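PDB 4U10: poly-beta-1,6-N-acetyl-D-glucosamine N-deacetylase from Aggregatibacter actinomycetemcomitans, which probably removes N-acetyl groups from poly-beta-1,6-N-acetyl-D-glucosamine by metal-dependent hydrolysis, this chain being its N-terminal polysaccharide deacetylase domain. Local coordinates for residues Ser143-Leu148 with Gln186-Ser191; Asn44-Val49 with Lys67-Ser72. All coordinates share one frame; numbering follows the deposited sequence.

In the fold
Both contacts belong to the polysaccharide deacetylase domain but lie on opposite sides of its centre, about 28 Å apart between centres. In contact 1, a mostly buried one, the loop after strand 139-141, which carries the zinc ligand His144, is tied to helix 177-199 by a carboxylate that accepts two backbone N-H groups and by a serine-serine hydrogen bond. Contact 2 is only partly buried and joins two neighbouring parallel strands, 47-48 and 68-75, by regular backbone hydrogen bonds with valine and leucine packing. They share no helix or strand, yet strand 68-75 runs on to Asp74 and Asp75, and Asp75 binds the same zinc ion as His144.

Contact 1: Ser143-Leu148 with Gln186-Ser191; sequences SHTDNL and QDFSRS. With ZN (zinc ion), chain C.
Asp187, on helix 177-199, turns its carboxylate into the zinc-binding loop of the polysaccharide deacetylase fold and takes two successive backbone N-H groups, one on each oxygen. Asn147 N meets the syn lone pair of Asp187 OD2 at 2.8 Å, while Asp146 N reaches OD1 at 2.9 Å, also on the syn side but 26° out of the carboxylate plane. Aspartate suits the place because its short side chain, with CG anti to the backbone N (chi1 -177°), presents both oxygens to the turning chain. Leu148 closes the inner side: its CD1 lies 3.4 Å from Asp187 CG and also touches CE1 of Phe188, which Thr145 CG2 meets as well. At the other end of this tight part, Ser143 OG gives a hydrogen bond to Ser191 OG and accepts Thr145 N in an ST turn. These bonds flank His144, whose side chain leaves the backbone away from the helix and whose NE2 binds zinc with Asp75 and His149.

The outer side is wetter. Asp146 and Arg190 make no direct salt bridge; water 2 lies between Asp146 OD2, Asp187 OD2 and Arg190 NH1, and the other Asp146 oxygen is held by Ser101.

Back in the buried part, Thr145 OG1 accepts Leu148 N and donates to His144 O, 2.6 Å away.

Contact 2: Asn44-Val49 with Lys67-Ser72; sequences NGYNVV and KAVVLS
Lys67 folds its side chain along Gly45 and over Tyr46. Its CB sits 3.4 Å from Tyr46 CD1 and equally near Gly45 O; CG and CD continue past that carbonyl, CD coming to 3.3 Å from Gly45 O. Bends at chi3 (84°) and chi4 (81°) then bring CE over one face of the tyrosine ring, 3.8 Å from the centroid, in a CH-pi contact offset toward the rim. NZ ends 4.2 Å from Tyr46 OH. Lysine fits this place, just before strand 68-75, because its methylenes can cover an aromatic ring while its ammonium can remain near the partly exposed surface. Glycine readily takes the backbone shape found at Gly45 (phi 91°).

Beyond this turn the chains pair as parallel strands of a beta-alpha-beta unit, with helix 51-58 making the crossover between 47-48 and 68-75. Asn47 uses both backbone groups: its N-H goes to Lys67 O, and its O accepts Val69 N. Val49 N then bonds to Val69 O at 2.9 Å. Where the strands diverge, water 5 takes over, accepting Leu71 N and donating to Val49 O.

Beta-branched valines suit these extended backbones. On the face carrying Val48 and Val69, helix 31-42 packs through Leu41 against Val48, Tyr46 and Leu71. There Val69 CG2 reaches Tyr46 CD1, and Val48 CG1 meets Leu71 CG at 3.9 Å. On the opposite face, with Ala68 and Val70, Val49 divides its methyls, CG1 touching Ala68 CB and CG2 lying 4.0 Å from Val70 CG2.

Contact 1: Ser143-Leu148 with Gln186-Ser191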
ATOM      1  N   SER A 143      -5.062  -1.643   4.833  1.00 13.43           N
ATOM      2  CA  SER A 143      -4.151  -2.629   5.396  1.00 12.50           C
ATOM      3  C   SER A 143      -3.067  -2.989   4.420  1.00 13.86           C
ATOM      4  O   SER A 143      -3.281  -2.977   3.167  1.00 13.09           O
ATOM      5  CB  SER A 143      -4.935  -3.891   5.734  1.00 13.95           C
ATOM      6  OG  SER A 143      -4.128  -4.890   6.276  1.00 15.22           O
ATOM      7  N   HIS A 144      -1.925  -3.424   4.998  1.00 14.25           N
ATOM      8  CA  HIS A 144      -0.789  -3.982   4.268  1.00 12.38           C
ATOM      9  C   HIS A 144      -0.264  -5.157   5.102  1.00 12.02           C
ATOM     10  O   HIS A 144       0.940  -5.456   5.095  1.00 11.90           O
ATOM     11  CB  HIS A 144       0.286  -2.915   4.149  1.00 12.08           C
ATOM     12  CG  HIS A 144       1.282  -3.096   3.037  1.00 12.70           C
ATOM     13  ND1 HIS A 144       0.967  -3.562   1.776  1.00 13.07           N
ATOM     14  CD2 HIS A 144       2.560  -2.663   2.959  1.00 13.21           C
ATOM     15  CE1 HIS A 144       2.025  -3.483   1.004  1.00 14.15           C
ATOM     16  NE2 HIS A 144       3.000  -2.918   1.696  1.00 14.72           N
ATOM     17  N   THR A 145      -1.211  -5.894   5.687  1.00 12.01           N
ATOM     18  CA  THR A 145      -1.056  -7.038   6.605  1.00 12.74           C
ATOM     19  C   THR A 145      -0.630  -6.521   7.956  1.00 13.47           C
ATOM     20  O   THR A 145      -0.320  -5.366   8.070  1.00 14.85           O
ATOM     21  CB  THR A 145      -0.089  -8.169   6.113  1.00 12.55           C
ATOM     22  OG1 THR A 145       1.249  -7.713   6.263  1.00 13.45           O
ATOM     23  CG2 THR A 145      -0.341  -8.457   4.625  1.00 12.56           C
ATOM     24  N   ASP A 146      -0.807  -7.361   8.992  1.00 13.46           N
ATOM     25  CA  ASP A 146      -0.315  -7.063  10.291  1.00 13.41           C
ATOM     26  C   ASP A 146       1.208  -7.316  10.368  1.00 13.10           C
ATOM     27  O   ASP A 146       2.008  -6.423  10.624  1.00 13.69           O
ATOM     28  CB  ASP A 146      -1.080  -7.841  11.398  1.00 13.14           C
ATOM     29  CG  ASP A 146      -0.949  -7.143  12.762  1.00 13.53           C
ATOM     30  OD1 ASP A 146      -1.016  -5.876  12.805  1.00 11.88           O
ATOM     31  OD2 ASP A 146      -0.851  -7.864  13.768  1.00 14.61           O
ATOM     32  N   ASN A 147       1.579  -8.544  10.170  1.00 13.17           N
ATOM     33  CA  ASN A 147       2.974  -8.960  10.210  1.00 13.58           C
ATOM     34  C   ASN A 147       3.312 -10.015   9.126  1.00 13.92           C
ATOM     35  O   ASN A 147       3.973 -11.007   9.385  1.00 14.90           O
ATOM     36  CB  ASN A 147       3.305  -9.473  11.599  1.00 13.70           C
ATOM     37  CG  ASN A 147       4.769  -9.785  11.762  1.00 14.89           C
ATOM     38  OD1 ASN A 147       5.569  -9.212  11.106  1.00 14.68           O
ATOM     39  ND2 ASN A 147       5.090 -10.732  12.570  1.00 16.97           N
ATOM     40  N   LEU A 148       2.844  -9.785   7.893  1.00 13.63           N
ATOM     41  CA  LEU A 148       3.172 -10.646   6.744  1.00 12.22           C
ATOM     42  C   LEU A 148       3.878  -9.897   5.590  1.00 13.25           C
ATOM     43  O   LEU A 148       3.801 -10.291   4.397  1.00 11.78           O
ATOM     44  CB  LEU A 148       1.906 -11.399   6.294  1.00 12.49           C
ATOM     45  CG  LEU A 148       1.276 -12.408   7.265  1.00 11.46           C
ATOM     46  CD1 LEU A 148      -0.083 -12.861   6.768  1.00 11.86           C
ATOM     47  CD2 LEU A 148       2.177 -13.606   7.608  1.00 12.72           C
ATOM     48  N   GLN A 186      -5.937 -14.964  10.335  1.00 15.65           N
ATOM     49  CA  GLN A 186      -5.762 -14.306  11.651  1.00 16.95           C
ATOM     50  C   GLN A 186      -4.907 -13.062  11.553  1.00 15.67           C
ATOM     51  O   GLN A 186      -5.174 -12.096  12.266  1.00 14.25           O
ATOM     52  CB  GLN A 186      -5.219 -15.267  12.710  1.00 18.08           C
ATOM     53  CG  GLN A 186      -6.078 -16.551  12.855  1.00 22.88           C
ATOM     54  CD  GLN A 186      -7.596 -16.278  12.952  1.00 24.57           C
ATOM     55  OE1 GLN A 186      -8.428 -17.130  12.615  1.00 31.73           O
ATOM     56  NE2 GLN A 186      -7.945 -15.101  13.331  1.00 26.34           N
ATOM     57  N   ASP A 187      -3.866 -13.107  10.699  1.00 14.31           N
ATOM     58  CA  ASP A 187      -3.020 -11.920  10.526  1.00 14.26           C
ATOM     59  C   ASP A 187      -3.854 -10.760   9.972  1.00 14.15           C
ATOM     60  O   ASP A 187      -3.789  -9.675  10.505  1.00 12.76           O
ATOM     61  CB  ASP A 187      -1.850 -12.188   9.591  1.00 14.69           C
ATOM     62  CG  ASP A 187      -0.937 -10.985   9.467  1.00 14.94           C
ATOM     63  OD1 ASP A 187      -1.260 -10.172   8.583  1.00 12.23           O
ATOM     64  OD2 ASP A 187       0.010 -10.856  10.285  1.00 15.38           O
ATOM     65  N   PHE A 188      -4.614 -11.004   8.905  1.00 13.37           N
ATOM     66  CA  PHE A 188      -5.481  -9.984   8.339  1.00 12.57           C
ATOM     67  C   PHE A 188      -6.516  -9.457   9.286  1.00 14.02           C
ATOM     68  O   PHE A 188      -6.800  -8.268   9.307  1.00 14.75           O
ATOM     69  CB  PHE A 188      -6.152 -10.442   7.035  1.00 12.80           C
ATOM     70  CG  PHE A 188      -5.190 -10.889   5.970  1.00 13.00           C
ATOM     71  CD1 PHE A 188      -3.843 -10.561   6.040  1.00 12.69           C
ATOM     72  CD2 PHE A 188      -5.651 -11.560   4.833  1.00 11.72           C
ATOM     73  CE1 PHE A 188      -2.970 -10.946   5.104  1.00 12.58           C
ATOM     74  CE2 PHE A 188      -4.776 -11.958   3.857  1.00 12.41           C
ATOM     75  CZ  PHE A 188      -3.408 -11.628   3.969  1.00 12.98           C
ATOM     76  N   SER A 189      -7.143 -10.339  10.034  1.00 15.74           N
ATOM     77  CA  SER A 189      -8.095  -9.950  11.030  1.00 16.35           C
ATOM     78  C   SER A 189      -7.461  -9.115  12.180  1.00 16.74           C
ATOM     79  O   SER A 189      -8.030  -8.117  12.590  1.00 13.95           O
ATOM     80  CB  SER A 189      -8.782 -11.190  11.575  1.00 18.16           C
ATOM     81  OG  SER A 189      -9.293 -10.906  12.838  1.00 20.72           O
ATOM     82  N   ARG A 190      -6.265  -9.459  12.653  1.00 15.75           N
ATOM     83  CA  ARG A 190      -5.574  -8.570  13.606  1.00 15.04           C
ATOM     84  C   ARG A 190      -5.225  -7.190  13.029  1.00 14.02           C
ATOM     85  O   ARG A 190      -5.237  -6.198  13.732  1.00 13.95           O
ATOM     86  CB  ARG A 190      -4.258  -9.182  14.103  1.00 17.48           C
ATOM     87  CG  ARG A 190      -4.386 -10.462  14.917  1.00 19.74           C
ATOM     88  CD  ARG A 190      -2.977 -11.064  15.091  1.00 23.15           C
ATOM     89  NE  ARG A 190      -3.104 -12.471  15.331  1.00 29.29           N
ATOM     90  CZ  ARG A 190      -2.334 -13.450  14.871  1.00 30.94           C
ATOM     91  NH1 ARG A 190      -1.265 -13.207  14.116  1.00 28.06           N
ATOM     92  NH2 ARG A 190      -2.650 -14.732  15.215  1.00 34.99           N
ATOM     93  N   SER A 191      -4.824  -7.135  11.768  1.00 12.95           N
ATOM     94  CA  SER A 191      -4.560  -5.887  11.101  1.00 13.85           C
ATOM     95  C   SER A 191      -5.799  -4.969  11.055  1.00 13.30           C
ATOM     96  O   SER A 191      -5.706  -3.761  11.365  1.00 14.01           O
ATOM     97  CB  SER A 191      -3.962  -6.127   9.719  1.00 14.26           C
ATOM     98  OG  SER A 191      -3.753  -4.945   8.975  1.00 14.83           O
TER
HETATM   99 ZN    ZN C 401       5.039  -2.909   1.206  1.00 14.83          ZN
HETATM  100  O   HOH W   1      -1.796  -3.078   7.936  1.00 14.60           O
HETATM  101  O   HOH W   2       0.053 -10.641  13.296  1.00 16.99           O
HETATM  102  O   HOH W   3       1.760 -12.755  11.408  1.00 15.25           O
HETATM  103  O   HOH W   4       4.910  -3.256  -0.634  1.00  6.17           O

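Contact 2: Asn44-Val49 with Lys67-Ser72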
ATOM      1  N   ASN A  44      -2.332  17.426 -17.474  1.00 32.65           N
ATOM      2  CA  ASN A  44      -2.728  16.552 -18.583  1.00 30.31           C
ATOM      3  C   ASN A  44      -4.144  16.003 -18.463  1.00 27.59           C
ATOM      4  O   ASN A  44      -4.550  15.093 -19.210  1.00 25.84           O
ATOM      5  CB  ASN A  44      -1.716  15.460 -18.740  1.00 31.57           C
ATOM      6  CG  ASN A  44      -0.349  16.032 -19.088  1.00 37.32           C
ATOM      7  OD1 ASN A  44       0.278  16.756 -18.289  1.00 41.28           O
ATOM      8  ND2 ASN A  44       0.066  15.808 -20.304  1.00 34.84           N
ATOM      9  N   GLY A  45      -4.917  16.572 -17.552  1.00 29.50           N
ATOM     10  CA  GLY A  45      -6.359  16.260 -17.507  1.00 30.49           C
ATOM     11  C   GLY A  45      -6.724  15.100 -16.618  1.00 32.18           C
ATOM     12  O   GLY A  45      -7.889  14.644 -16.624  1.00 31.76           O
ATOM     13  N   TYR A  46      -5.736  14.603 -15.861  1.00 28.74           N
ATOM     14  CA  TYR A  46      -5.983  13.507 -14.932  1.00 27.19           C
ATOM     15  C   TYR A  46      -6.446  14.126 -13.647  1.00 24.91           C
ATOM     16  O   TYR A  46      -5.839  15.092 -13.150  1.00 26.85           O
ATOM     17  CB  TYR A  46      -4.717  12.633 -14.740  1.00 28.52           C
ATOM     18  CG  TYR A  46      -4.397  11.877 -16.000  1.00 30.44           C
ATOM     19  CD1 TYR A  46      -5.143  10.778 -16.372  1.00 34.11           C
ATOM     20  CD2 TYR A  46      -3.388  12.322 -16.880  1.00 38.13           C
ATOM     21  CE1 TYR A  46      -4.875  10.081 -17.554  1.00 37.65           C
ATOM     22  CE2 TYR A  46      -3.120  11.657 -18.080  1.00 37.11           C
ATOM     23  CZ  TYR A  46      -3.859  10.538 -18.414  1.00 40.58           C
ATOM     24  OH  TYR A  46      -3.595   9.860 -19.592  1.00 47.41           O
ATOM     25  N   ASN A  47      -7.548  13.582 -13.125  1.00 21.77           N
ATOM     26  CA  ASN A  47      -8.182  14.049 -11.918  1.00 19.13           C
ATOM     27  C   ASN A  47      -7.904  13.012 -10.833  1.00 18.83           C
ATOM     28  O   ASN A  47      -8.400  11.896 -10.911  1.00 16.30           O
ATOM     29  CB  ASN A  47      -9.677  14.152 -12.176  1.00 18.42           C
ATOM     30  CG  ASN A  47     -10.002  15.275 -13.173  1.00 19.64           C
ATOM     31  OD1 ASN A  47     -10.543  15.072 -14.281  1.00 22.59           O
ATOM     32  ND2 ASN A  47      -9.673  16.413 -12.791  1.00 16.70           N
ATOM     33  N   VAL A  48      -7.149  13.409  -9.825  1.00 18.11           N
ATOM     34  CA  VAL A  48      -6.951  12.632  -8.585  1.00 17.36           C
ATOM     35  C   VAL A  48      -8.192  12.588  -7.734  1.00 17.45           C
ATOM     36  O   VAL A  48      -8.704  13.597  -7.254  1.00 16.40           O
ATOM     37  CB  VAL A  48      -5.718  13.106  -7.798  1.00 16.72           C
ATOM     38  CG1 VAL A  48      -5.541  12.305  -6.502  1.00 16.64           C
ATOM     39  CG2 VAL A  48      -4.490  12.946  -8.678  1.00 15.79           C
ATOM     40  N   VAL A  49      -8.690  11.396  -7.542  1.00 15.72           N
ATOM     41  CA  VAL A  49      -9.889  11.196  -6.759  1.00 17.35           C
ATOM     42  C   VAL A  49      -9.556  10.363  -5.516  1.00 17.75           C
ATOM     43  O   VAL A  49      -8.580   9.636  -5.477  1.00 16.05           O
ATOM     44  CB  VAL A  49     -10.962  10.464  -7.578  1.00 17.97           C
ATOM     45  CG1 VAL A  49     -11.282  11.279  -8.848  1.00 18.44           C
ATOM     46  CG2 VAL A  49     -10.497   9.052  -7.878  1.00 19.73           C
ATOM     47  N   LYS A  67     -10.722  10.670 -16.569  1.00 23.06           N
ATOM     48  CA  LYS A  67      -9.324  10.335 -16.362  1.00 25.95           C
ATOM     49  C   LYS A  67      -9.011  10.310 -14.839  1.00 24.11           C
ATOM     50  O   LYS A  67      -8.048  10.928 -14.370  1.00 21.24           O
ATOM     51  CB  LYS A  67      -8.417  11.323 -17.118  1.00 30.99           C
ATOM     52  CG  LYS A  67      -8.884  11.630 -18.555  1.00 35.29           C
ATOM     53  CD  LYS A  67      -7.949  12.607 -19.249  1.00 41.61           C
ATOM     54  CE  LYS A  67      -6.752  11.902 -19.869  1.00 45.40           C
ATOM     55  NZ  LYS A  67      -7.149  11.310 -21.185  1.00 49.12           N
ATOM     56  N   ALA A  68      -9.863   9.609 -14.106  1.00 21.24           N
ATOM     57  CA  ALA A  68      -9.735   9.491 -12.637  1.00 22.51           C
ATOM     58  C   ALA A  68      -8.469   8.701 -12.312  1.00 20.53           C
ATOM     59  O   ALA A  68      -8.114   7.763 -13.017  1.00 18.70           O
ATOM     60  CB  ALA A  68     -10.972   8.806 -12.051  1.00 24.57           C
ATOM     61  N   VAL A  69      -7.777   9.094 -11.248  1.00 20.48           N
ATOM     62  CA  VAL A  69      -6.561   8.441 -10.835  1.00 20.21           C
ATOM     63  C   VAL A  69      -6.550   8.438  -9.308  1.00 18.27           C
ATOM     64  O   VAL A  69      -6.928   9.421  -8.677  1.00 16.06           O
ATOM     65  CB  VAL A  69      -5.344   9.245 -11.310  1.00 23.07           C
ATOM     66  CG1 VAL A  69      -4.063   8.670 -10.729  1.00 23.01           C
ATOM     67  CG2 VAL A  69      -5.318   9.293 -12.833  1.00 26.03           C
ATOM     68  N   VAL A  70      -6.118   7.323  -8.725  1.00 16.48           N
ATOM     69  CA  VAL A  70      -5.954   7.176  -7.281  1.00 15.04           C
ATOM     70  C   VAL A  70      -4.436   7.102  -6.994  1.00 15.17           C
ATOM     71  O   VAL A  70      -3.667   6.395  -7.683  1.00 13.78           O
ATOM     72  CB  VAL A  70      -6.640   5.913  -6.728  1.00 15.06           C
ATOM     73  CG1 VAL A  70      -6.438   5.754  -5.185  1.00 13.30           C
ATOM     74  CG2 VAL A  70      -8.128   5.950  -6.983  1.00 15.85           C
ATOM     75  N   LEU A  71      -4.009   7.774  -5.937  1.00 15.59           N
ATOM     76  CA  LEU A  71      -2.610   7.735  -5.506  1.00 14.85           C
ATOM     77  C   LEU A  71      -2.512   6.831  -4.290  1.00 16.04           C
ATOM     78  O   LEU A  71      -3.318   6.967  -3.431  1.00 15.95           O
ATOM     79  CB  LEU A  71      -2.156   9.132  -5.062  1.00 16.92           C
ATOM     80  CG  LEU A  71      -2.211  10.254  -6.084  1.00 16.28           C
ATOM     81  CD1 LEU A  71      -1.786  11.594  -5.474  1.00 16.31           C
ATOM     82  CD2 LEU A  71      -1.383   9.940  -7.303  1.00 16.81           C
ATOM     83  N   SER A  72      -1.480   5.967  -4.200  1.00 15.20           N
ATOM     84  CA  SER A  72      -1.322   5.020  -3.101  1.00 15.55           C
ATOM     85  C   SER A  72       0.133   4.937  -2.600  1.00 16.52           C
ATOM     86  O   SER A  72       1.068   5.019  -3.413  1.00 15.84           O
ATOM     87  CB  SER A  72      -1.857   3.640  -3.479  1.00 16.45           C
ATOM     88  OG  SER A  72      -1.159   3.027  -4.561  1.00 14.63           O
TER
HETATM   89  O   HOH W   5      -5.914   9.202  -4.395  1.00 13.71           O